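Local coordinates for protein amorpha-4,11-diene synthase (Artemisia annua, PDB 4GAX) that acts as a sesquiterpene synthase, probably cyclising farnesyl diphosphate with loss of diphosphate, at residues Lys211-Leu214 with Trp215-Leu218; Arg220-Ala223 with Val224-Pro228; His530-Asp533 with Val534-Ala538. All blocks are in the same frame, centred on the assembly; numbering follows the deposited sequence.

Interaction 1 occupies the turn that leads into helix 219-232, and its centre lies about 11 Å from the centres of both other contacts. It is tied to interaction 2, on that helix, by a salt bridge of 2.7 Å from Arg217 NE to Glu222 OE1. Toward interaction 3, at the end of helix 519-535, Trp215 packs edge-to-face with His530, and long, weak ion pairs join Asp533 OD2 to Lys216 NZ at 3.4 Å and to Lys212 NZ at 3.6 Å. Interactions 2 and 3 do not touch, with nearest atoms about 5 Å apart. None of the three includes the aspartate-rich DDxxD motif, which lies elsewhere, on helix 299-322.

Interaction 1: Lys211-Leu214 with Trp215-Leu218; sequences KKPL and WKRL
Lys212 and Arg217 meet in the connection that follows helix 200-211. The guanidinium nitrogen Arg217 NH1 approaches Lys212 O at 3.2 Å, but the N-H points poorly at the oxygen (124°), so the bond is weak. Other bonds hold the backbone of the turn. Pro213 O receives Arg217 N at 3.3 Å, with the donor lying in the carbonyl plane, and also takes a weak bond from Lys216 N at 3.0 Å. Arg217 N in turn makes a second, weak bond to Leu214 O, so that one N-H is shared between two carbonyls and one carbonyl between two N-H groups. This compact turn joins helix 200-211 to helix 219-232 in the all-helical terpene synthase fold, and Leu218 stands at the N-cap of the second helix. The ammonium of Lys212 reaches the turn through water: NZ donates to a water 2.9 Å away, which itself donates to Lys216 O. The chain of Lys212 is extended as far as CD and then bends at chi3 (-70°), which carries NZ over to that water. On the way it crosses Lys216 at about a right angle, with Lys212 CG 4.0 Å from Lys216 CB, and its CD rests against the backbone of Arg217. Pro213 runs alongside Lys216 in the same direction, its CG 3.9 Å from Lys216 CD. Several polar groups find further partners outside the turn. Arg217 NE forms a salt bridge with Glu222, Trp215 NE1 donates to Asn508 OD1, and Lys216 makes a cation-pi contact with Trp504. Leu214 N donates to Glu165 OE1, while Asp533 lies near both lysines in long, weak ion pairs.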
loop_
_atom_site.group_PDB
_atom_site.type_symbol
_atom_site.label_atom_id
_atom_site.label_comp_id
_atom_site.label_asym_id
_atom_site.label_seq_id
_atom_site.Cartn_x
_atom_site.Cartn_y
_atom_site.Cartn_z
ATOM N N LYS A 211 -10.060 -10.609 -10.358
ATOM C CA LYS A 211 -9.613 -11.046 -9.031
ATOM C C LYS A 211 -9.271 -9.847 -8.132
ATOM O O LYS A 211 -9.603 -9.843 -6.944
ATOM C CB LYS A 211 -8.404 -11.981 -9.152
ATOM C CG LYS A 211 -8.118 -12.834 -7.918
ATOM C CD LYS A 211 -7.673 -14.260 -8.302
ATOM C CE LYS A 211 -8.831 -15.094 -8.875
ATOM N NZ LYS A 211 -8.736 -15.349 -10.355
ATOM N N LYS A 212 -8.613 -8.837 -8.689
ATOM C CA LYS A 212 -8.302 -7.622 -7.931
ATOM C C LYS A 212 -8.104 -6.473 -8.902
ATOM O O LYS A 212 -7.266 -6.544 -9.819
ATOM C CB LYS A 212 -7.031 -7.804 -7.080
ATOM C CG LYS A 212 -6.651 -6.537 -6.291
ATOM C CD LYS A 212 -5.367 -6.728 -5.468
ATOM C CE LYS A 212 -5.565 -7.681 -4.302
ATOM N NZ LYS A 212 -4.477 -7.496 -3.273
ATOM N N PRO A 213 -8.889 -5.403 -8.733
ATOM C CA PRO A 213 -8.724 -4.323 -9.701
ATOM C C PRO A 213 -7.395 -3.589 -9.525
ATOM O O PRO A 213 -6.785 -3.636 -8.443
ATOM C CB PRO A 213 -9.901 -3.411 -9.403
ATOM C CG PRO A 213 -10.281 -3.705 -7.983
ATOM C CD PRO A 213 -9.972 -5.144 -7.762
ATOM N N LEU A 214 -6.967 -2.931 -10.601
ATOM C CA LEU A 214 -5.692 -2.244 -10.679
ATOM C C LEU A 214 -5.442 -1.275 -9.512
ATOM O O LEU A 214 -4.341 -1.234 -8.924
ATOM C CB LEU A 214 -5.652 -1.481 -12.009
ATOM C CG LEU A 214 -4.434 -0.631 -12.322
ATOM C CD1 LEU A 214 -3.196 -1.512 -12.320
ATOM C CD2 LEU A 214 -4.617 0.035 -13.694
ATOM N N TRP A 215 -6.467 -0.508 -9.174
ATOM C CA TRP A 215 -6.364 0.506 -8.116
ATOM C C TRP A 215 -6.013 -0.110 -6.767
ATOM O O TRP A 215 -5.278 0.487 -5.976
ATOM C CB TRP A 215 -7.678 1.278 -8.027
ATOM C CG TRP A 215 -7.777 2.326 -6.920
ATOM C CD1 TRP A 215 -8.798 2.448 -6.018
ATOM C CD2 TRP A 215 -6.850 3.390 -6.618
ATOM N NE1 TRP A 215 -8.565 3.513 -5.173
ATOM C CE2 TRP A 215 -7.380 4.106 -5.518
ATOM C CE3 TRP A 215 -5.622 3.794 -7.156
ATOM C CZ2 TRP A 215 -6.728 5.210 -4.948
ATOM C CZ3 TRP A 215 -4.975 4.895 -6.592
ATOM C CH2 TRP A 215 -5.533 5.593 -5.502
ATOM N N LYS A 216 -6.522 -1.313 -6.514
ATOM C CA LYS A 216 -6.273 -1.982 -5.239
ATOM C C LYS A 216 -4.933 -2.728 -5.172
ATOM O O LYS A 216 -4.436 -3.011 -4.084
ATOM C CB LYS A 216 -7.445 -2.924 -4.885
ATOM C CG LYS A 216 -8.646 -2.162 -4.299
ATOM C CD LYS A 216 -9.911 -3.006 -4.184
ATOM C CE LYS A 216 -9.735 -4.180 -3.245
ATOM N NZ LYS A 216 -8.927 -3.770 -2.083
ATOM N N ARG A 217 -4.360 -3.060 -6.329
ATOM C CA ARG A 217 -3.063 -3.749 -6.373
ATOM C C ARG A 217 -1.929 -2.735 -6.186
ATOM O O ARG A 217 -1.930 -1.653 -6.798
ATOM C CB ARG A 217 -2.889 -4.487 -7.708
ATOM C CG ARG A 217 -1.583 -5.305 -7.826
ATOM C CD ARG A 217 -1.684 -6.321 -8.982
ATOM N NE ARG A 217 -2.516 -5.750 -10.022
ATOM C CZ ARG A 217 -3.680 -6.244 -10.415
ATOM N NH1 ARG A 217 -4.152 -7.367 -9.889
ATOM N NH2 ARG A 217 -4.361 -5.606 -11.347
ATOM N N LEU A 218 -0.961 -3.079 -5.340
ATOM C CA LEU A 218 0.193 -2.213 -5.115
ATOM C C LEU A 218 0.924 -2.042 -6.454
ATOM O O LEU A 218 1.083 -3.018 -7.185
ATOM C CB LEU A 218 1.131 -2.886 -4.109
ATOM C CG LEU A 218 0.963 -2.531 -2.629
ATOM C CD1 LEU A 218 -0.237 -1.638 -2.366
ATOM C CD2 LEU A 218 0.914 -3.789 -1.782
HETATM O O HOH W 1 -3.654 -4.877 -2.350
#

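Interaction 2: Arg220-Ala223 with Val224-Pro228; sequences RIEA and VQYIP
The carboxylate of Glu222 and the ring of Tyr226 are inclined to each other by 31°, and the acid meets the tyrosine obliquely at its inner end. Glu222 OE2 lies 3.4 Å from Tyr226 CB and 3.6 Å from Tyr226 CD1. The glutamate chain, bent at chi2, carries the acid forward along the helix, toward Tyr226. Its two oxygens have basic partners: OE1 forms salt bridges with both Arg208 and Arg217, OE2 with Arg89, which should favour the ionised form and restrict rotation of the group. The third flat group, the amide of Gln225, extends alongside Ile221 in the same direction, placing NE2 3.5 Å from Ile221 CG2, while OE1 accepts from Arg208. Val224 lies over the backbone instead. With chi1 at -43°, its CG1 sits 3.2 Å from Arg220 O and its CG2, between the backbone N and the carbonyl carbon, 3.1 Å from Ile221 O, while the side chain also packs on Phe248 and Leu556. Were Val224 an alanine, both methyls would be gone, which would probably open a gap against Phe248 and Leu556 and leave Arg220 O and Ile221 O less well covered. Beneath these side chains run i+4 to i backbone bonds. Tyr226 N reaches Glu222 O at 2.6 Å, nearly in line with the carbonyl (170° at the oxygen), and Ile227 N reaches Ala223 O at 3.0 Å. The Gln225 N to Ile221 O bond is weak. Pro228 has no N-H to continue the series, and the axis kinks there. This is a proline kink in helix 219-232, which packs against helices 77-89, 238-269 and 547-557 of the all-helical terpene synthase fold.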
loop_
_atom_site.group_PDB
_atom_site.type_symbol
_atom_site.label_atom_id
_atom_site.label_comp_id
_atom_site.label_asym_id
_atom_site.label_seq_id
_atom_site.Cartn_x
_atom_site.Cartn_y
_atom_site.Cartn_z
ATOM N N ARG A 220 4.065 -1.812 -7.450
ATOM C CA ARG A 220 5.204 -2.688 -7.775
ATOM C C ARG A 220 4.735 -4.105 -8.109
ATOM O O ARG A 220 5.335 -4.812 -8.943
ATOM C CB ARG A 220 6.211 -2.730 -6.615
ATOM C CG ARG A 220 7.522 -3.471 -6.926
ATOM C CD ARG A 220 8.310 -2.781 -8.037
ATOM N NE ARG A 220 9.649 -3.365 -8.165
ATOM C CZ ARG A 220 10.544 -3.019 -9.087
ATOM N NH1 ARG A 220 10.252 -2.090 -9.999
ATOM N NH2 ARG A 220 11.737 -3.611 -9.097
ATOM N N ILE A 221 3.654 -4.535 -7.469
ATOM C CA ILE A 221 3.101 -5.856 -7.780
ATOM C C ILE A 221 2.427 -5.816 -9.160
ATOM O O ILE A 221 2.485 -6.787 -9.916
ATOM C CB ILE A 221 2.087 -6.318 -6.704
ATOM C CG1 ILE A 221 2.803 -6.485 -5.358
ATOM C CG2 ILE A 221 1.422 -7.618 -7.095
ATOM C CD1 ILE A 221 1.842 -6.819 -4.185
ATOM N N GLU A 222 1.773 -4.708 -9.492
ATOM C CA GLU A 222 1.204 -4.576 -10.851
ATOM C C GLU A 222 2.293 -4.663 -11.919
ATOM O O GLU A 222 2.134 -5.353 -12.925
ATOM C CB GLU A 222 0.403 -3.285 -11.007
ATOM C CG GLU A 222 0.025 -2.923 -12.461
ATOM C CD GLU A 222 -1.006 -3.871 -13.076
ATOM O OE1 GLU A 222 -1.582 -4.715 -12.338
ATOM O OE2 GLU A 222 -1.254 -3.762 -14.309
ATOM N N ALA A 223 3.414 -3.997 -11.680
ATOM C CA ALA A 223 4.499 -3.984 -12.653
ATOM C C ALA A 223 4.997 -5.389 -12.960
ATOM O O ALA A 223 5.148 -5.753 -14.130
ATOM C CB ALA A 223 5.661 -3.089 -12.170
ATOM N N VAL A 224 5.229 -6.191 -11.925
ATOM C CA VAL A 224 5.708 -7.557 -12.154
ATOM C C VAL A 224 4.727 -8.358 -12.998
ATOM O O VAL A 224 5.142 -9.222 -13.773
ATOM C CB VAL A 224 6.036 -8.341 -10.837
ATOM C CG1 VAL A 224 6.775 -7.472 -9.858
ATOM C CG2 VAL A 224 4.785 -8.875 -10.199
ATOM N N GLN A 225 3.431 -8.077 -12.867
ATOM C CA GLN A 225 2.434 -8.824 -13.638
ATOM C C GLN A 225 2.168 -8.170 -14.996
ATOM O O GLN A 225 1.889 -8.859 -15.979
ATOM C CB GLN A 225 1.116 -8.954 -12.851
ATOM C CG GLN A 225 1.259 -9.637 -11.492
ATOM C CD GLN A 225 -0.012 -9.547 -10.647
ATOM O OE1 GLN A 225 -1.079 -9.157 -11.136
ATOM N NE2 GLN A 225 0.102 -9.909 -9.368
ATOM N N TYR A 226 2.248 -6.844 -15.062
ATOM C CA TYR A 226 1.903 -6.155 -16.312
ATOM C C TYR A 226 3.013 -6.256 -17.357
ATOM O O TYR A 226 2.757 -6.320 -18.559
ATOM C CB TYR A 226 1.564 -4.693 -16.050
ATOM C CG TYR A 226 0.950 -3.992 -17.253
ATOM C CD1 TYR A 226 -0.332 -4.322 -17.692
ATOM C CD2 TYR A 226 1.641 -2.995 -17.937
ATOM C CE1 TYR A 226 -0.911 -3.681 -18.787
ATOM C CE2 TYR A 226 1.067 -2.344 -19.045
ATOM C CZ TYR A 226 -0.206 -2.691 -19.457
ATOM O OH TYR A 226 -0.774 -2.057 -20.546
ATOM N N ILE A 227 4.251 -6.266 -16.894
ATOM C CA ILE A 227 5.384 -6.303 -17.796
ATOM C C ILE A 227 5.292 -7.458 -18.818
ATOM O O ILE A 227 5.325 -7.204 -20.027
ATOM C CB ILE A 227 6.727 -6.271 -17.022
ATOM C CG1 ILE A 227 6.982 -4.860 -16.475
ATOM C CG2 ILE A 227 7.871 -6.678 -17.940
ATOM C CD1 ILE A 227 8.205 -4.763 -15.546
ATOM N N PRO A 228 5.114 -8.713 -18.353
ATOM C CA PRO A 228 5.019 -9.798 -19.345
ATOM C C PRO A 228 3.778 -9.709 -20.229
ATOM O O PRO A 228 3.857 -10.060 -21.411
ATOM C CB PRO A 228 4.943 -11.070 -18.479
ATOM C CG PRO A 228 4.404 -10.591 -17.150
ATOM C CD PRO A 228 5.041 -9.234 -16.971
#

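Interaction 3: His530-Asp533 with Val534-Ala538; sequences HFLD and VLYAA
The C-terminal turn of helix 519-535, in the all-helical terpene synthase fold, brings Phe531 against Val534 and Leu535. The phenyl ring touches both neighbours: CE2 comes 3.6 Å from Leu535 CG, the two side chains meeting at a slant, while CE1 lies 4.0 Å from Val534 CG1, those side chains being roughly perpendicular. Phe531 carries its ring with CG anti to the backbone N (chi1 179°), which turns it along the helix toward the following residues. Beyond the turn, the ring meets Trp288, and Leu535 packs on the same tryptophan. Leu532 and Tyr536 run side by side in one direction, with Leu532 CD2 4.2 Å from Tyr536 CE1, and helix 447-461 packs against both. In the backbone, Leu535 N gives a nearly straight bond (170°) to Phe531 O at 2.8 Å, and that oxygen also takes a weak bond from Val534 N. Tyr536 N closes the turn on Leu532 O at 2.9 Å. Tyr536 itself leaves helical geometry, and Ala537 N approaches Asp533 O at an angle too poor for a bond, so the i+4 series stops here. The work is thus divided: backbone bonds define the last turn, apolar contacts of Phe531 and Leu532 pack its side chains, and the carboxylate of Asp533 is directed to Lys212 and Lys216 in long, weak ion pairs.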
loop_
_atom_site.group_PDB
_atom_site.type_symbol
_atom_site.label_atom_id
_atom_site.label_comp_id
_atom_site.label_asym_id
_atom_site.label_seq_id
_atom_site.Cartn_x
_atom_site.Cartn_y
_atom_site.Cartn_z
ATOM N N HIS A 530 -4.071 -0.034 0.833
ATOM C CA HIS A 530 -4.260 -1.143 -0.109
ATOM C C HIS A 530 -3.457 -2.377 0.295
ATOM O O HIS A 530 -3.880 -3.522 0.066
ATOM C CB HIS A 530 -3.911 -0.705 -1.537
ATOM C CG HIS A 530 -4.954 0.170 -2.157
ATOM N ND1 HIS A 530 -4.647 1.246 -2.962
ATOM C CD2 HIS A 530 -6.305 0.117 -2.089
ATOM C CE1 HIS A 530 -5.768 1.826 -3.359
ATOM N NE2 HIS A 530 -6.788 1.164 -2.837
ATOM N N PHE A 531 -2.312 -2.149 0.927
ATOM C CA PHE A 531 -1.524 -3.272 1.445
ATOM C C PHE A 531 -2.298 -4.161 2.416
ATOM O O PHE A 531 -2.035 -5.383 2.526
ATOM C CB PHE A 531 -0.229 -2.782 2.104
ATOM C CG PHE A 531 0.598 -3.891 2.662
ATOM C CD1 PHE A 531 1.277 -4.749 1.811
ATOM C CD2 PHE A 531 0.679 -4.101 4.029
ATOM C CE1 PHE A 531 2.039 -5.790 2.313
ATOM C CE2 PHE A 531 1.449 -5.145 4.542
ATOM C CZ PHE A 531 2.130 -5.987 3.680
ATOM N N LEU A 532 -3.260 -3.578 3.125
ATOM C CA LEU A 532 -4.012 -4.357 4.125
ATOM C C LEU A 532 -4.712 -5.527 3.459
ATOM O O LEU A 532 -4.900 -6.585 4.072
ATOM C CB LEU A 532 -5.047 -3.493 4.857
ATOM C CG LEU A 532 -4.577 -2.260 5.646
ATOM C CD1 LEU A 532 -5.764 -1.336 5.972
ATOM C CD2 LEU A 532 -3.868 -2.675 6.910
ATOM N N ASP A 533 -5.082 -5.342 2.193
ATOM C CA ASP A 533 -5.745 -6.405 1.439
ATOM C C ASP A 533 -4.801 -7.582 1.216
ATOM O O ASP A 533 -5.245 -8.722 1.140
ATOM C CB ASP A 533 -6.262 -5.874 0.094
ATOM C CG ASP A 533 -7.490 -6.629 -0.399
ATOM O OD1 ASP A 533 -8.360 -6.990 0.434
ATOM O OD2 ASP A 533 -7.586 -6.862 -1.620
ATOM N N VAL A 534 -3.501 -7.299 1.119
ATOM C CA VAL A 534 -2.474 -8.335 0.984
ATOM C C VAL A 534 -2.126 -8.911 2.348
ATOM O O VAL A 534 -1.979 -10.128 2.525
ATOM C CB VAL A 534 -1.186 -7.750 0.353
ATOM C CG1 VAL A 534 -0.013 -8.714 0.531
ATOM C CG2 VAL A 534 -1.425 -7.434 -1.131
ATOM N N LEU A 535 -1.991 -8.025 3.323
ATOM C CA LEU A 535 -1.707 -8.443 4.691
ATOM C C LEU A 535 -2.736 -9.468 5.171
ATOM O O LEU A 535 -2.381 -10.519 5.707
ATOM C CB LEU A 535 -1.728 -7.223 5.615
ATOM C CG LEU A 535 -0.673 -7.124 6.718
ATOM C CD1 LEU A 535 -1.228 -6.407 7.950
ATOM C CD2 LEU A 535 -0.092 -8.484 7.068
ATOM N N TYR A 536 -4.012 -9.166 4.954
ATOM C CA TYR A 536 -5.071 -10.015 5.485
ATOM C C TYR A 536 -5.801 -10.826 4.412
ATOM O O TYR A 536 -7.009 -11.021 4.500
ATOM C CB TYR A 536 -6.064 -9.168 6.287
ATOM C CG TYR A 536 -5.419 -8.447 7.453
ATOM C CD1 TYR A 536 -5.372 -7.060 7.497
ATOM C CD2 TYR A 536 -4.844 -9.156 8.502
ATOM C CE1 TYR A 536 -4.781 -6.394 8.555
ATOM C CE2 TYR A 536 -4.244 -8.498 9.564
ATOM C CZ TYR A 536 -4.217 -7.117 9.585
ATOM O OH TYR A 536 -3.624 -6.455 10.636
ATOM N N ALA A 537 -5.060 -11.319 3.421
ATOM C CA ALA A 537 -5.660 -12.004 2.267
ATOM C C ALA A 537 -6.481 -13.262 2.601
ATOM O O ALA A 537 -7.686 -13.309 2.330
ATOM C CB ALA A 537 -4.595 -12.320 1.218
ATOM N N ALA A 538 -5.838 -14.279 3.172
ATOM C CA ALA A 538 -6.534 -15.535 3.470
ATOM C C ALA A 538 -6.186 -16.088 4.851
ATOM O O ALA A 538 -6.739 -17.102 5.284
ATOM C CB ALA A 538 -6.257 -16.574 2.390
#